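Local coordinates for alpha-l-arabinofuranosidase domain protein (Thermotoga maritima, PDB 4ATW) that probably hydrolyses terminal alpha-L-arabinofuranosyl residues of arabinose-containing polysaccharides and oligosaccharides, as a thermostable glycoside hydrolase, at residues A[282-287]-A[299-304]. Numbering follows the deposited sequence.
Sequences WNVWYR and LKDGIF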
loop_
_atom_site.group_PDB
_atom_site.type_symbol
_atom_site.label_atom_id
_atom_site.label_comp_id
_atom_site.label_asym_id
_atom_site.label_seq_id
_atom_site.Cartn_x
_atom_site.Cartn_y
_atom_site.Cartn_z
ATOM N N TRP A 282 -0.871 -4.841 2.724
ATOM C CA TRP A 282 0.386 -5.561 2.910
ATOM C C TRP A 282 1.603 -5.023 3.664
ATOM O O TRP A 282 2.313 -4.155 3.185
ATOM C CB TRP A 282 1.103 -5.709 1.573
ATOM C CG TRP A 282 1.675 -4.424 1.035
ATOM C CD1 TRP A 282 1.037 -3.505 0.253
ATOM C CD2 TRP A 282 3.008 -3.941 1.227
ATOM N NE1 TRP A 282 1.897 -2.480 -0.067
ATOM C CE2 TRP A 282 3.114 -2.717 0.520
ATOM C CE3 TRP A 282 4.134 -4.424 1.929
ATOM C CZ2 TRP A 282 4.314 -1.956 0.489
ATOM C CZ3 TRP A 282 5.347 -3.667 1.896
ATOM C CH2 TRP A 282 5.414 -2.450 1.178
ATOM N N ASN A 283 1.858 -5.563 4.837
ATOM C CA ASN A 283 3.006 -5.135 5.598
ATOM C C ASN A 283 3.558 -6.277 6.424
ATOM O O ASN A 283 3.201 -7.453 6.238
ATOM C CB ASN A 283 2.300 -4.165 6.520
ATOM C CG ASN A 283 3.256 -3.253 7.268
ATOM O OD1 ASN A 283 4.414 -3.589 7.491
ATOM N ND2 ASN A 283 2.755 -2.083 7.672
ATOM N N VAL A 284 4.442 -5.935 7.341
ATOM C CA VAL A 284 5.010 -6.931 8.230
ATOM C C VAL A 284 4.085 -6.885 9.406
ATOM O O VAL A 284 3.626 -5.822 9.776
ATOM C CB VAL A 284 6.396 -6.523 8.680
ATOM C CG1 VAL A 284 6.766 -7.264 9.923
ATOM C CG2 VAL A 284 7.385 -6.761 7.542
ATOM N N TRP A 285 3.795 -8.031 9.977
ATOM C CA TRP A 285 2.923 -8.064 11.120
ATOM C C TRP A 285 2.997 -9.429 11.769
ATOM O O TRP A 285 2.450 -10.409 11.247
ATOM C CB TRP A 285 1.504 -7.759 10.674
ATOM C CG TRP A 285 0.472 -7.944 11.743
ATOM C CD1 TRP A 285 0.688 -8.002 13.085
ATOM C CD2 TRP A 285 -0.943 -8.083 11.554
ATOM N NE1 TRP A 285 -0.501 -8.169 13.747
ATOM C CE2 TRP A 285 -1.521 -8.222 12.835
ATOM C CE3 TRP A 285 -1.775 -8.104 10.431
ATOM C CZ2 TRP A 285 -2.887 -8.376 13.025
ATOM C CZ3 TRP A 285 -3.125 -8.261 10.630
ATOM C CH2 TRP A 285 -3.669 -8.394 11.921
ATOM N N TYR A 286 3.681 -9.516 12.901
ATOM C CA TYR A 286 3.774 -10.805 13.556
ATOM C C TYR A 286 3.812 -10.638 15.070
ATOM O O TYR A 286 3.354 -11.506 15.809
ATOM C CB TYR A 286 4.945 -11.598 12.963
ATOM C CG TYR A 286 6.301 -11.030 13.272
ATOM C CD1 TYR A 286 6.727 -9.833 12.704
ATOM C CD2 TYR A 286 7.153 -11.683 14.163
ATOM C CE1 TYR A 286 7.979 -9.292 13.015
ATOM C CE2 TYR A 286 8.408 -11.155 14.488
ATOM C CZ TYR A 286 8.816 -9.964 13.908
ATOM O OH TYR A 286 10.073 -9.488 14.197
ATOM N N ARG A 287 4.310 -9.490 15.515
ATOM C CA ARG A 287 4.459 -9.228 16.932
ATOM C C ARG A 287 3.232 -8.960 17.784
ATOM O O ARG A 287 2.991 -9.633 18.771
ATOM C CB ARG A 287 5.466 -8.080 17.090
ATOM C CG ARG A 287 6.889 -8.450 16.686
ATOM C CD ARG A 287 7.823 -7.255 16.677
ATOM N NE ARG A 287 7.804 -6.599 15.390
ATOM C CZ ARG A 287 8.878 -6.431 14.633
ATOM N NH1 ARG A 287 10.062 -6.856 15.033
ATOM N NH2 ARG A 287 8.759 -5.862 13.448
ATOM N N LEU A 299 14.483 -1.758 11.335
ATOM C CA LEU A 299 15.156 -1.747 10.025
ATOM C C LEU A 299 14.944 -3.011 9.187
ATOM O O LEU A 299 14.804 -2.932 7.969
ATOM C CB LEU A 299 16.658 -1.510 10.200
ATOM C CG LEU A 299 17.453 -1.459 8.894
ATOM C CD1 LEU A 299 17.054 -0.279 8.052
ATOM C CD2 LEU A 299 18.916 -1.382 9.236
ATOM N N LYS A 300 14.949 -4.169 9.844
ATOM C CA LYS A 300 14.718 -5.444 9.185
ATOM C C LYS A 300 13.458 -5.301 8.343
ATOM O O LYS A 300 13.490 -5.527 7.132
ATOM C CB LYS A 300 14.489 -6.526 10.231
ATOM C CG LYS A 300 14.059 -7.872 9.686
ATOM C CD LYS A 300 13.805 -8.892 10.825
ATOM C CE LYS A 300 12.351 -8.905 11.347
ATOM N NZ LYS A 300 11.913 -7.718 12.127
ATOM N N ASP A 301 12.357 -4.902 8.993
ATOM C CA ASP A 301 11.074 -4.739 8.341
ATOM C C ASP A 301 11.117 -3.693 7.262
ATOM O O ASP A 301 10.492 -3.851 6.210
ATOM C CB ASP A 301 10.028 -4.376 9.368
ATOM C CG ASP A 301 10.003 -5.345 10.524
ATOM O OD1 ASP A 301 9.999 -6.575 10.278
ATOM O OD2 ASP A 301 9.986 -4.882 11.685
ATOM N N GLY A 302 11.855 -2.619 7.512
ATOM C CA GLY A 302 11.959 -1.562 6.513
ATOM C C GLY A 302 12.598 -2.037 5.211
ATOM O O GLY A 302 12.250 -1.574 4.112
ATOM N N ILE A 303 13.555 -2.951 5.336
ATOM C CA ILE A 303 14.224 -3.507 4.167
ATOM C C ILE A 303 13.200 -4.322 3.378
ATOM O O ILE A 303 13.151 -4.235 2.155
ATOM C CB ILE A 303 15.423 -4.401 4.579
ATOM C CG1 ILE A 303 16.546 -3.515 5.137
ATOM C CG2 ILE A 303 15.876 -5.269 3.413
ATOM C CD1 ILE A 303 17.023 -2.428 4.201
ATOM N N PHE A 304 12.375 -5.100 4.083
ATOM C CA PHE A 304 11.348 -5.894 3.427
ATOM C C PHE A 304 10.459 -4.969 2.618
ATOM O O PHE A 304 10.128 -5.241 1.465
ATOM C CB PHE A 304 10.498 -6.633 4.456
ATOM C CG PHE A 304 9.204 -7.135 3.896
ATOM C CD1 PHE A 304 9.145 -8.361 3.218
ATOM C CD2 PHE A 304 8.068 -6.342 3.952
ATOM C CE1 PHE A 304 7.977 -8.780 2.600
ATOM C CE2 PHE A 304 6.902 -6.752 3.337
ATOM C CZ PHE A 304 6.857 -7.977 2.654
#
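The guanidinium of R287 presents its edge to D301, with OD2 of D301 lying near its plane, while Y286 CE1 sits over the centre of one of its faces. Carboxylate and guanidinium planes stand 80° apart, and R287 NH2 forms a salt bridge with D301 OD2. R287 CG in turn lies over the centre of one face of the Y286 ring, and the bend at chi3 (-89°) turns the guanidinium toward D301. K300 approaches from the helix, its own chain bent at chi3 and chi4. K300 NZ lies 2.9 Å from D301 OD1, above the carboxylate plane, in a second salt bridge. K300 NZ also makes a weak hydrogen bond of 3.3 Å to Y286 OH. D301 thus pairs with both cations, which would offset the charge of R287 and K300, and D298 and E295 form further salt bridges with R287. The CG1 methyl of V284 lies beside the carboxylate of D301. These residues join the C-terminal end of strand 276-284 to the start of helix 299-313, within the seventh beta-alpha unit of a (beta/alpha)8 barrel, consistent with a family GH51 arabinofuranosidase. Deeper along the strand the contact turns apolar. F304 CE2 meets the edge of the W282 ring, 3.7 Å from W282 CZ3. F304 CD2 lies 3.7 Å from V284 CG2, and F236 and T238 of the adjacent strand 231-238 also touch F304.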